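Local coordinates for 5-dehydro-2-deoxygluconokinase (Bacillus halodurans C-125, PDB 2QCV), which probably catalyses ATP-dependent phosphorylation of 5-dehydro-2-deoxy-D-gluconate, a step in the breakdown of myo-inositol to acetyl-CoA, at residues N25-N30 against T36-K41; G44-N49 against A271-A276; L57-G62 against F279-I284; V131-I136 against K166-K171. All blocks are in the same frame, centred on the assembly; numbering follows the deposited sequence. Where two conformers were deposited one is given.

Contact 1: N25-N30 against T36-K41; sequences NAVEYN and TMTFSK
Asn25 and Ser40 form a hydrogen-bonded antiparallel pair in the beta hairpin of strands 21-26 and 38-44. The hairpin belongs to the small four-stranded sheet that forms the lid in PfkB sugar kinases. The backbone bonds form the ladder. Asn25 N donates to Ser40 O at 2.9 Å, and Ser40 N returns a bond to Asn25 O. Val27 N extends the ladder with a bond to Thr38 O at 2.8 Å. Ala26 and Phe39 form the non-hydrogen-bonded pair between these links.

Side-chain polar bonds hold the end of the hairpin. The Glu28 chain bends at chi2 (88°), which turns its carboxylate back over the opposing backbone. Glu28 OE1 takes two donors. Thr38 N comes in on the syn lone pair at 2.9 Å, while Met37 N, the backbone of a selenomethionine, lies above the carboxylate plane at 3.0 Å. Glu28 OE2 uses its syn lone pair for Thr38 OG1. The carboxylate is therefore fixed by three donors. Thr36 OG1 donates to Glu28 O at 2.8 Å, almost in line with the carbonyl bond.

Apolar contacts lie on the face carrying Ala26 and Phe39. Thr36 CG2 sits over one face of the Phe39 ring, offset toward its rim, and also meets Ala26 CB at 3.6 Å. Phe103 meets the same ring edge-to-face.

Phe39 also pairs with an antiparallel strand of the second subunit, so the sheet continues across the interface. On the opposite sheet face, Ser40 OG makes a longer bond of 3.3 Å to Asn25 O, which already accepts from Ser40 N.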
loop_
_atom_site.group_PDB
_atom_site.type_symbol
_atom_site.label_atom_id
_atom_site.label_comp_id
_atom_site.label_asym_id
_atom_site.label_seq_id
_atom_site.Cartn_x
_atom_site.Cartn_y
_atom_site.Cartn_z
ATOM N N ASN A 25 17.348 -13.233 20.932
ATOM C CA ASN A 25 17.059 -13.737 22.239
ATOM C C ASN A 25 17.715 -12.944 23.356
ATOM O O ASN A 25 18.906 -12.729 23.355
ATOM C CB ASN A 25 17.525 -15.182 22.317
ATOM C CG ASN A 25 16.764 -16.064 21.350
ATOM O OD1 ASN A 25 17.358 -16.686 20.474
ATOM N ND2 ASN A 25 15.433 -16.066 21.463
ATOM N N ALA A 26 16.884 -12.537 24.296
ATOM C CA ALA A 26 17.267 -11.760 25.451
ATOM C C ALA A 26 18.330 -12.469 26.243
ATOM O O ALA A 26 18.108 -13.601 26.697
ATOM C CB ALA A 26 16.030 -11.561 26.335
ATOM N N VAL A 27 19.475 -11.816 26.401
ATOM C CA VAL A 27 20.568 -12.344 27.214
ATOM C C VAL A 27 20.245 -12.175 28.704
ATOM O O VAL A 27 20.368 -13.116 29.478
ATOM C CB VAL A 27 21.891 -11.654 26.857
ATOM C CG1 VAL A 27 23.009 -12.082 27.789
ATOM C CG2 VAL A 27 22.242 -11.954 25.394
ATOM N N GLU A 28 19.799 -10.990 29.091
ATOM C CA GLU A 28 19.362 -10.739 30.461
ATOM C C GLU A 28 17.871 -10.981 30.452
ATOM O O GLU A 28 17.117 -10.242 29.806
ATOM C CB GLU A 28 19.685 -9.300 30.883
ATOM C CG GLU A 28 21.127 -8.888 30.648
ATOM C CD GLU A 28 21.400 -8.312 29.269
ATOM O OE1 GLU A 28 20.473 -8.258 28.426
ATOM O OE2 GLU A 28 22.557 -7.911 29.023
ATOM N N TYR A 29 17.442 -12.044 31.111
ATOM C CA TYR A 29 16.061 -12.460 31.011
ATOM C C TYR A 29 15.433 -12.528 32.398
ATOM O O TYR A 29 16.027 -12.057 33.367
ATOM C CB TYR A 29 15.966 -13.788 30.251
ATOM C CG TYR A 29 16.683 -14.941 30.895
ATOM C CD1 TYR A 29 18.029 -15.164 30.648
ATOM C CD2 TYR A 29 15.997 -15.848 31.724
ATOM C CE1 TYR A 29 18.693 -16.245 31.232
ATOM C CE2 TYR A 29 16.650 -16.927 32.302
ATOM C CZ TYR A 29 18.000 -17.119 32.060
ATOM O OH TYR A 29 18.655 -18.193 32.635
ATOM N N ASN A 30 14.223 -13.073 32.481
ATOM C CA ASN A 30 13.381 -12.965 33.688
ATOM C C ASN A 30 13.247 -11.496 34.076
ATOM O O ASN A 30 13.430 -11.114 35.231
ATOM C CB ASN A 30 13.907 -13.828 34.847
ATOM C CG ASN A 30 13.747 -15.302 34.588
ATOM O OD1 ASN A 30 12.866 -15.716 33.849
ATOM N ND2 ASN A 30 14.592 -16.105 35.214
ATOM N N THR A 36 16.175 -5.550 29.111
ATOM C CA THR A 36 17.106 -6.443 28.430
ATOM C C THR A 36 17.958 -5.600 27.534
ATOM O O THR A 36 17.436 -4.985 26.600
ATOM C CB THR A 36 16.379 -7.473 27.550
ATOM O OG1 THR A 36 15.649 -8.378 28.375
ATOM C CG2 THR A 36 17.366 -8.247 26.663
HETATM N N MSE A 37 19.262 -5.595 27.801
HETATM C CA MSE A 37 20.209 -4.747 27.123
HETATM C C MSE A 37 20.997 -5.441 26.028
HETATM O O MSE A 37 21.614 -4.759 25.216
HETATM C CB MSE A 37 21.182 -4.169 28.135
HETATM C CG MSE A 37 20.493 -3.293 29.204
HETATM SE SE MSE A 37 19.206 -1.951 28.476
HETATM C CE MSE A 37 20.400 -0.831 27.474
ATOM N N THR A 38 21.015 -6.776 26.032
ATOM C CA THR A 38 21.769 -7.539 25.024
ATOM C C THR A 38 20.946 -8.707 24.477
ATOM O O THR A 38 20.196 -9.334 25.206
ATOM C CB THR A 38 23.100 -8.056 25.628
ATOM O OG1 THR A 38 23.688 -7.000 26.403
ATOM C CG2 THR A 38 24.068 -8.438 24.542
ATOM N N PHE A 39 21.086 -8.958 23.175
ATOM C CA PHE A 39 20.320 -9.990 22.466
ATOM C C PHE A 39 21.275 -10.852 21.669
ATOM O O PHE A 39 22.210 -10.318 21.052
ATOM C CB PHE A 39 19.311 -9.357 21.493
ATOM C CG PHE A 39 18.222 -8.582 22.175
ATOM C CD1 PHE A 39 17.055 -9.204 22.588
ATOM C CD2 PHE A 39 18.376 -7.233 22.411
ATOM C CE1 PHE A 39 16.049 -8.490 23.221
ATOM C CE2 PHE A 39 17.384 -6.509 23.054
ATOM C CZ PHE A 39 16.220 -7.138 23.467
ATOM N N SER A 40 21.050 -12.168 21.690
ATOM C CA SER A 40 21.838 -13.088 20.875
ATOM C C SER A 40 21.072 -13.473 19.605
ATOM O O SER A 40 19.856 -13.711 19.639
ATOM C CB SER A 40 22.226 -14.328 21.683
ATOM O OG SER A 40 21.075 -14.896 22.261
ATOM N N LYS A 41 21.799 -13.490 18.492
ATOM C CA LYS A 41 21.267 -13.743 17.154
ATOM C C LYS A 41 21.240 -15.234 16.817
ATOM O O LYS A 41 22.275 -15.915 16.843
ATOM C CB LYS A 41 22.145 -13.041 16.130
ATOM C CG LYS A 41 21.628 -13.030 14.733
ATOM C CD LYS A 41 22.577 -12.355 13.781
ATOM C CE LYS A 41 23.804 -13.211 13.523
ATOM N NZ LYS A 41 24.750 -12.576 12.582
#

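Contact 2: G44-N49 against A271-A276; sequences GGSPAN and AGDSYA
The backbones come closest at Asn49 and Asp273, with CA atoms 6.0 Å apart, where the starts of helices 46-56 and 271-284 face each other. Both segments carry sequence signatures of PfkB kinases. Gly45 begins helix 46-56 as its N-cap, within the Gly-Gly-Ser-Pro-Ala-Asn run that ends at Asn49, which fits the N-terminal PfkB signature. Ala271, Gly272 and Asp273 complete a Gly-Ala-Gly-Asp motif. Asp273 occupies the position of the catalytic base of relatives, consistent with the same role.

The Asp273 side chain carries the contact, with one carboxylate oxygen for each polar partner. Ser46 OG donates to Asp273 OD1 at 2.6 Å from the syn side, 31° out of the carboxylate plane. The Ser46 hydroxyl lies anti to its own backbone N (chi1 170°), and this brings it to that oxygen. Asn49 ND2 donates to Asp273 OD2 at 2.9 Å in a nearly straight bond. It arrives on the anti side. The amide and carboxylate planes are 54° apart, yet the oxygen lies in the Asn49 amide plane. These two bonds fix the rotation of the carboxylate.

Ile50 packs against Asp273. A triethylene glycol, probably from the crystallisation liquor, is hydrogen-bonded to Asp273 OD1. Closer to the backbones, Asn49 CB and Asp273 CB are 3.6 Å apart.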
loop_
_atom_site.group_PDB
_atom_site.type_symbol
_atom_site.label_atom_id
_atom_site.label_comp_id
_atom_site.label_asym_id
_atom_site.label_seq_id
_atom_site.Cartn_x
_atom_site.Cartn_y
_atom_site.Cartn_z
ATOM N N GLY A 44 15.636 -18.299 13.261
ATOM C CA GLY A 44 14.314 -18.736 13.767
ATOM C C GLY A 44 13.320 -18.906 12.648
ATOM O O GLY A 44 13.696 -18.931 11.474
ATOM N N GLY A 45 12.047 -19.048 13.019
ATOM C CA GLY A 45 11.006 -19.334 12.052
ATOM C C GLY A 45 10.700 -20.795 12.210
ATOM O O GLY A 45 11.611 -21.636 12.224
ATOM N N SER A 46 9.413 -21.121 12.317
ATOM C CA SER A 46 9.011 -22.529 12.557
ATOM C C SER A 46 9.590 -23.581 11.586
ATOM O O SER A 46 10.234 -24.516 12.053
ATOM C CB SER A 46 7.497 -22.641 12.665
ATOM O OG SER A 46 7.128 -23.997 12.655
ATOM N N PRO A 47 9.379 -23.448 10.251
ATOM C CA PRO A 47 9.981 -24.476 9.394
ATOM C C PRO A 47 11.510 -24.528 9.389
ATOM O O PRO A 47 12.069 -25.604 9.264
ATOM C CB PRO A 47 9.417 -24.185 8.006
ATOM C CG PRO A 47 8.901 -22.810 8.065
ATOM C CD PRO A 47 8.595 -22.471 9.483
ATOM N N ALA A 48 12.175 -23.389 9.507
ATOM C CA ALA A 48 13.617 -23.338 9.695
ATOM C C ALA A 48 14.072 -24.097 10.936
ATOM O O ALA A 48 15.011 -24.921 10.890
ATOM C CB ALA A 48 14.116 -21.830 9.718
ATOM N N ASN A 49 13.429 -23.828 12.065
ATOM C CA ASN A 49 13.729 -24.528 13.301
ATOM C C ASN A 49 13.536 -26.029 13.156
ATOM O O ASN A 49 14.300 -26.826 13.715
ATOM C CB ASN A 49 12.804 -24.055 14.435
ATOM C CG ASN A 49 13.128 -22.705 14.924
ATOM O OD1 ASN A 49 14.244 -22.185 14.719
ATOM N ND2 ASN A 49 12.131 -22.082 15.588
ATOM N N ALA A 271 9.320 -24.967 21.444
ATOM C CA ALA A 271 8.817 -26.248 21.940
ATOM C C ALA A 271 8.190 -27.029 20.797
ATOM O O ALA A 271 8.442 -28.221 20.629
ATOM C CB ALA A 271 7.775 -26.039 23.088
ATOM N N GLY A 272 7.352 -26.358 20.020
ATOM C CA GLY A 272 6.570 -27.033 18.971
ATOM C C GLY A 272 7.398 -27.495 17.790
ATOM O O GLY A 272 7.080 -28.496 17.141
ATOM N N ASP A 273 8.457 -26.753 17.494
ATOM C CA ASP A 273 9.316 -27.112 16.361
ATOM C C ASP A 273 10.231 -28.278 16.710
ATOM O O ASP A 273 10.531 -29.129 15.857
ATOM C CB ASP A 273 10.113 -25.893 15.948
ATOM C CG ASP A 273 9.229 -24.760 15.490
ATOM O OD1 ASP A 273 8.154 -25.004 14.865
ATOM O OD2 ASP A 273 9.646 -23.601 15.689
ATOM N N SER A 274 10.673 -28.306 17.970
ATOM C CA SER A 274 11.400 -29.444 18.538
ATOM C C SER A 274 10.508 -30.692 18.573
ATOM O O SER A 274 10.955 -31.798 18.208
ATOM C CB SER A 274 11.919 -29.127 19.944
ATOM O OG SER A 274 13.218 -28.571 19.869
ATOM N N TYR A 275 9.246 -30.508 18.965
ATOM C CA TYR A 275 8.288 -31.602 18.949
ATOM C C TYR A 275 8.156 -32.214 17.543
ATOM O O TYR A 275 8.265 -33.419 17.381
ATOM C CB TYR A 275 6.946 -31.139 19.526
ATOM C CG TYR A 275 5.935 -32.244 19.680
ATOM C CD1 TYR A 275 5.319 -32.806 18.565
ATOM C CD2 TYR A 275 5.591 -32.739 20.945
ATOM C CE1 TYR A 275 4.389 -33.844 18.700
ATOM C CE2 TYR A 275 4.652 -33.754 21.086
ATOM C CZ TYR A 275 4.061 -34.299 19.975
ATOM O OH TYR A 275 3.136 -35.299 20.117
ATOM N N ALA A 276 7.978 -31.372 16.527
ATOM C CA ALA A 276 7.731 -31.840 15.164
ATOM C C ALA A 276 8.958 -32.535 14.616
ATOM O O ALA A 276 8.830 -33.591 14.004
ATOM C CB ALA A 276 7.335 -30.679 14.248
#

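Contact 3: L57-G62 against F279-I284; sequences LGLKAG and FLYALI
Leu57 and Leu59 pack against Tyr281 where the end of helix 46-56 meets helix 271-284 in the ribokinase-like alpha/beta core of this PfkB kinase. The turn between the leucines is a Schellman motif. Gly58 has positive phi (96°) there, and the chain then runs on to strand 61-67. No hydrogen bond crosses this contact.

The tight part lies at CB and one side of the ring of Tyr281. Leu57 CD1 presses on Tyr281 CB at 3.5 Å, and Leu57 CB lies 3.7 Å from Tyr281 CD1. The Leu57 carbonyl also comes near the ring, with O 3.4 Å from Tyr281 CE1. Leu59 supports the same ring from its edge. Its CG lies in the ring plane, and its CD2 is 3.7 Å from Tyr281 CD1. With Tyr281 CG anti to the backbone N (chi1 165°), the ring swings across both leucines at a slant. Leu57 and Leu59 are buried. Leu59 also touches Asp13 of strand 12-17, and Tyr281 touches Tyr295 of helix 289-305.

The looser part lies one turn further along the helix. Ile284 is partly exposed, and Gly58, in the turn, is exposed. Ile284 also rests on Lys140 and Leu141 of strand 139-145. Against Leu59 it makes a lighter contact, the two side chains meeting tip to tip. Leu59 CD1 and Ile284 CD1 are 4.0 Å apart.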
loop_
_atom_site.group_PDB
_atom_site.type_symbol
_atom_site.label_atom_id
_atom_site.label_comp_id
_atom_site.label_asym_id
_atom_site.label_seq_id
_atom_site.Cartn_x
_atom_site.Cartn_y
_atom_site.Cartn_z
ATOM N N LEU A 57 19.375 -34.176 14.582
ATOM C CA LEU A 57 19.068 -35.601 14.782
ATOM C C LEU A 57 19.635 -36.540 13.724
ATOM O O LEU A 57 19.515 -37.737 13.855
ATOM C CB LEU A 57 17.566 -35.859 14.875
ATOM C CG LEU A 57 16.851 -34.988 15.891
ATOM C CD1 LEU A 57 15.346 -35.304 15.922
ATOM C CD2 LEU A 57 17.497 -35.108 17.275
ATOM N N GLY A 58 20.254 -35.994 12.698
ATOM C CA GLY A 58 20.846 -36.783 11.640
ATOM C C GLY A 58 19.980 -36.973 10.410
ATOM O O GLY A 58 20.344 -37.744 9.540
ATOM N N LEU A 59 18.838 -36.292 10.307
ATOM C CA LEU A 59 18.032 -36.405 9.076
ATOM C C LEU A 59 18.664 -35.528 8.018
ATOM O O LEU A 59 19.338 -34.556 8.362
ATOM C CB LEU A 59 16.596 -35.960 9.313
ATOM C CG LEU A 59 15.763 -36.771 10.352
ATOM C CD1 LEU A 59 14.373 -36.199 10.466
ATOM C CD2 LEU A 59 15.692 -38.221 10.016
ATOM N N LYS A 60 18.432 -35.859 6.753
ATOM C CA LYS A 60 18.868 -35.025 5.632
ATOM C C LYS A 60 17.690 -34.112 5.290
ATOM O O LYS A 60 16.629 -34.572 4.855
ATOM C CB LYS A 60 19.283 -35.870 4.426
ATOM C CG LYS A 60 20.418 -36.893 4.758
ATOM N N ALA A 61 17.905 -32.809 5.467
ATOM C CA ALA A 61 16.873 -31.810 5.296
ATOM C C ALA A 61 17.225 -30.775 4.230
ATOM O O ALA A 61 18.405 -30.442 3.991
ATOM C CB ALA A 61 16.568 -31.118 6.646
ATOM N N GLY A 62 16.177 -30.299 3.565
ATOM C CA GLY A 62 16.236 -29.201 2.615
ATOM C C GLY A 62 15.180 -28.175 2.935
ATOM O O GLY A 62 14.396 -28.341 3.882
ATOM N N PHE A 279 9.421 -35.904 16.557
ATOM C CA PHE A 279 8.321 -36.794 16.204
ATOM C C PHE A 279 8.526 -37.360 14.794
ATOM O O PHE A 279 8.466 -38.582 14.574
ATOM C CB PHE A 279 6.987 -36.048 16.282
ATOM C CG PHE A 279 5.806 -36.868 15.840
ATOM C CD1 PHE A 279 5.107 -37.676 16.730
ATOM C CD2 PHE A 279 5.369 -36.807 14.550
ATOM C CE1 PHE A 279 4.016 -38.450 16.300
ATOM C CE2 PHE A 279 4.285 -37.557 14.113
ATOM C CZ PHE A 279 3.612 -38.390 14.992
ATOM N N LEU A 280 8.856 -36.484 13.841
ATOM C CA LEU A 280 9.094 -36.960 12.483
ATOM C C LEU A 280 10.332 -37.824 12.383
ATOM O O LEU A 280 10.344 -38.818 11.671
ATOM C CB LEU A 280 9.193 -35.812 11.493
ATOM C CG LEU A 280 7.890 -35.003 11.325
ATOM C CD1 LEU A 280 8.157 -33.678 10.531
ATOM C CD2 LEU A 280 6.838 -35.898 10.667
ATOM N N TYR A 281 11.400 -37.440 13.062
ATOM C CA TYR A 281 12.563 -38.329 13.124
ATOM C C TYR A 281 12.186 -39.735 13.563
ATOM O O TYR A 281 12.616 -40.737 12.957
ATOM C CB TYR A 281 13.624 -37.759 14.057
ATOM C CG TYR A 281 14.679 -38.756 14.455
ATOM C CD1 TYR A 281 15.826 -38.923 13.687
ATOM C CD2 TYR A 281 14.545 -39.507 15.612
ATOM C CE1 TYR A 281 16.832 -39.848 14.071
ATOM C CE2 TYR A 281 15.515 -40.461 15.984
ATOM C CZ TYR A 281 16.667 -40.593 15.217
ATOM O OH TYR A 281 17.627 -41.492 15.591
ATOM N N ALA A 282 11.397 -39.836 14.632
ATOM C CA ALA A 282 11.011 -41.155 15.130
ATOM C C ALA A 282 10.197 -41.944 14.122
ATOM O O ALA A 282 10.393 -43.169 13.953
ATOM C CB ALA A 282 10.247 -41.034 16.480
ATOM N N LEU A 283 9.222 -41.279 13.488
ATOM C CA LEU A 283 8.378 -41.894 12.463
ATOM C C LEU A 283 9.203 -42.424 11.274
ATOM O O LEU A 283 9.048 -43.565 10.868
ATOM C CB LEU A 283 7.339 -40.878 11.974
ATOM C CG LEU A 283 6.001 -41.399 11.473
ATOM C CD1 LEU A 283 5.243 -42.130 12.594
ATOM C CD2 LEU A 283 5.211 -40.232 10.959
ATOM N N ILE A 284 10.050 -41.562 10.724
ATOM C CA ILE A 284 10.981 -41.866 9.592
ATOM C C ILE A 284 11.923 -43.014 9.950
ATOM O O ILE A 284 12.240 -43.820 9.084
ATOM C CB ILE A 284 11.839 -40.605 9.221
ATOM C CG1 ILE A 284 10.981 -39.599 8.458
ATOM C CG2 ILE A 284 13.051 -40.953 8.345
ATOM C CD1 ILE A 284 11.576 -38.236 8.442
#

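Contact 4: V131-I136 against K166-K171; sequences VNEAYI and KRNDVK
Glu133 reaches from the first turn of the short helix 133-136 to Arg167 and Asn168, at the end of helix 154-167. From CB the chain continues to CG, which lies anti to the backbone N (chi1 -174°), and stays extended beyond it. Glu133 CG passes 3.4 Å from Asn168 ND2. CD then lies at the edge of the Arg167 guanidinium, in its plane. At the tip, Glu133 OE1 accepts from Arg167 NH2 at 2.9 Å. Glu133 OE2 accepts from Arg167 NE at 3.0 Å and from Asn168 ND2 at 2.7 Å. The arginine thus grips side-on, with NE and NH2, one to each carboxylate oxygen. Its two bonds are nearly straight, but both arrive from above the carboxylate plane, and the planes are 45° apart. The Asn168 bond comes to the anti side. A water bonded to Asn168 OD1 gives OE2 a further weak bond.

Beside these polar groups, Val170 CG2 meets Ile136 O at 3.5 Å. Asp169 ends helix 154-167 as the C-prime residue of a Schellman motif. Asn168 ND2 also bonds to Leu164 O, which positions it for Glu133. Three protein donors and the arginine charge probably keep Glu133 ionised and hold its carboxylate at this helix end.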
loop_
_atom_site.group_PDB
_atom_site.type_symbol
_atom_site.label_atom_id
_atom_site.label_comp_id
_atom_site.label_asym_id
_atom_site.label_seq_id
_atom_site.Cartn_x
_atom_site.Cartn_y
_atom_site.Cartn_z
ATOM N N VAL A 131 9.133 -22.285 -6.608
ATOM C CA VAL A 131 8.894 -23.632 -6.101
ATOM C C VAL A 131 9.212 -24.673 -7.193
ATOM O O VAL A 131 8.573 -24.705 -8.239
ATOM C CB VAL A 131 7.461 -23.796 -5.650
ATOM C CG1 VAL A 131 7.211 -25.218 -5.125
ATOM C CG2 VAL A 131 7.149 -22.759 -4.592
ATOM N N ASN A 132 10.204 -25.518 -6.912
ATOM C CA ASN A 132 10.789 -26.449 -7.884
ATOM C C ASN A 132 10.342 -27.903 -7.651
ATOM O O ASN A 132 10.714 -28.535 -6.650
ATOM C CB ASN A 132 12.311 -26.347 -7.827
ATOM C CG ASN A 132 13.000 -27.076 -8.982
ATOM O OD1 ASN A 132 12.581 -28.141 -9.391
ATOM N ND2 ASN A 132 14.045 -26.461 -9.536
ATOM N N GLU A 133 9.593 -28.447 -8.597
ATOM C CA GLU A 133 9.151 -29.851 -8.521
ATOM C C GLU A 133 10.282 -30.854 -8.444
ATOM O O GLU A 133 10.153 -31.845 -7.708
ATOM C CB GLU A 133 8.209 -30.185 -9.678
ATOM C CG GLU A 133 7.592 -31.559 -9.614
ATOM C CD GLU A 133 6.441 -31.703 -10.586
ATOM O OE1 GLU A 133 6.198 -30.732 -11.379
ATOM O OE2 GLU A 133 5.760 -32.736 -10.504
ATOM N N ALA A 134 11.395 -30.593 -9.171
ATOM C CA ALA A 134 12.561 -31.479 -9.183
ATOM C C ALA A 134 13.221 -31.576 -7.814
ATOM O O ALA A 134 13.817 -32.598 -7.485
ATOM C CB ALA A 134 13.604 -31.018 -10.255
ATOM N N TYR A 135 13.052 -30.544 -6.991
ATOM C CA TYR A 135 13.621 -30.532 -5.654
ATOM C C TYR A 135 12.701 -31.277 -4.719
ATOM O O TYR A 135 13.108 -32.188 -4.024
ATOM C CB TYR A 135 13.764 -29.110 -5.179
ATOM C CG TYR A 135 14.539 -28.923 -3.905
ATOM C CD1 TYR A 135 15.798 -29.443 -3.736
ATOM C CD2 TYR A 135 14.004 -28.175 -2.861
ATOM C CE1 TYR A 135 16.520 -29.190 -2.561
ATOM C CE2 TYR A 135 14.708 -27.963 -1.706
ATOM C CZ TYR A 135 15.964 -28.441 -1.569
ATOM O OH TYR A 135 16.642 -28.154 -0.400
ATOM N N ILE A 136 11.440 -30.892 -4.713
ATOM C CA ILE A 136 10.439 -31.541 -3.846
ATOM C C ILE A 136 10.393 -33.064 -4.010
ATOM O O ILE A 136 10.376 -33.814 -3.032
ATOM C CB ILE A 136 9.032 -30.912 -4.093
ATOM C CG1 ILE A 136 9.013 -29.462 -3.599
ATOM C CG2 ILE A 136 7.902 -31.753 -3.461
ATOM C CD1 ILE A 136 7.699 -28.670 -3.957
ATOM N N LYS A 166 2.234 -34.036 -3.657
ATOM C CA LYS A 166 1.259 -35.113 -3.754
ATOM C C LYS A 166 1.412 -35.947 -5.021
ATOM O O LYS A 166 1.300 -37.186 -4.983
ATOM C CB LYS A 166 -0.147 -34.551 -3.632
ATOM C CG LYS A 166 -0.498 -34.193 -2.187
ATOM C CD LYS A 166 -1.668 -33.291 -2.135
ATOM C CE LYS A 166 -2.991 -33.986 -2.385
ATOM N NZ LYS A 166 -3.414 -34.735 -1.197
ATOM N N ARG A 167 1.665 -35.291 -6.136
ATOM C CA ARG A 167 1.799 -35.977 -7.407
ATOM C C ARG A 167 3.136 -36.681 -7.602
ATOM O O ARG A 167 3.261 -37.456 -8.512
ATOM C CB ARG A 167 1.480 -35.083 -8.561
ATOM C CG ARG A 167 2.507 -34.063 -8.930
ATOM C CD ARG A 167 1.859 -33.117 -9.927
ATOM N NE ARG A 167 2.812 -32.165 -10.487
ATOM C CZ ARG A 167 2.463 -30.982 -10.983
ATOM N NH1 ARG A 167 1.188 -30.584 -10.974
ATOM N NH2 ARG A 167 3.386 -30.181 -11.445
ATOM N N ASN A 168 4.075 -36.476 -6.686
ATOM C CA ASN A 168 5.353 -37.173 -6.673
ATOM C C ASN A 168 5.514 -38.125 -5.482
ATOM O O ASN A 168 6.624 -38.549 -5.155
ATOM C CB ASN A 168 6.457 -36.118 -6.711
ATOM C CG ASN A 168 6.600 -35.520 -8.084
ATOM O OD1 ASN A 168 7.189 -36.134 -8.955
ATOM N ND2 ASN A 168 6.045 -34.321 -8.286
ATOM N N ASP A 169 4.402 -38.447 -4.826
ATOM C CA ASP A 169 4.397 -39.403 -3.739
ATOM C C ASP A 169 5.305 -38.946 -2.598
ATOM O O ASP A 169 6.019 -39.735 -1.985
ATOM C CB ASP A 169 4.778 -40.794 -4.282
ATOM C CG ASP A 169 4.463 -41.892 -3.330
ATOM O OD1 ASP A 169 3.479 -41.730 -2.576
ATOM O OD2 ASP A 169 5.203 -42.906 -3.333
ATOM N N VAL A 170 5.282 -37.642 -2.356
ATOM C CA VAL A 170 5.972 -37.004 -1.253
ATOM C C VAL A 170 4.893 -36.738 -0.188
ATOM O O VAL A 170 3.881 -36.088 -0.461
ATOM C CB VAL A 170 6.645 -35.707 -1.688
ATOM C CG1 VAL A 170 7.312 -35.024 -0.494
ATOM C CG2 VAL A 170 7.684 -35.996 -2.798
ATOM N N LYS A 171 5.106 -37.254 1.018
ATOM C CA LYS A 171 4.127 -37.117 2.096
ATOM C C LYS A 171 4.069 -35.650 2.579
ATOM O O LYS A 171 5.109 -35.052 2.877
ATOM C CB LYS A 171 4.515 -38.021 3.257
ATOM C CG LYS A 171 3.417 -38.240 4.284
ATOM C CD LYS A 171 3.653 -39.505 5.168
ATOM C CE LYS A 171 3.738 -40.879 4.430
ATOM N NZ LYS A 171 2.459 -41.374 3.788
HETATM O O HOH W 1 8.063 -35.141 -11.268
#

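How the contacts relate
Contact 2 marks the probable active site, judged by the family position of Asp273, and its centre is about 4 Å from that of the chain. Triethylene glycol is bound at Asp273 and also lies near Arg167 of contact 4. Contact 1 belongs to the lid, its centre 20 Å from that of contact 2. Strand 38-44 leads from it directly into helix 46-56. Contact 3 follows where that helix has ended and the chain turns into strand 61-67. Helix 271-284 serves contacts 2 and 3, whose centres are 13 Å apart. Contact 4 lies far from the lid, 40 Å between centres. It touches contact 3, with Gly62 CA 3.2 Å from Tyr135 OH.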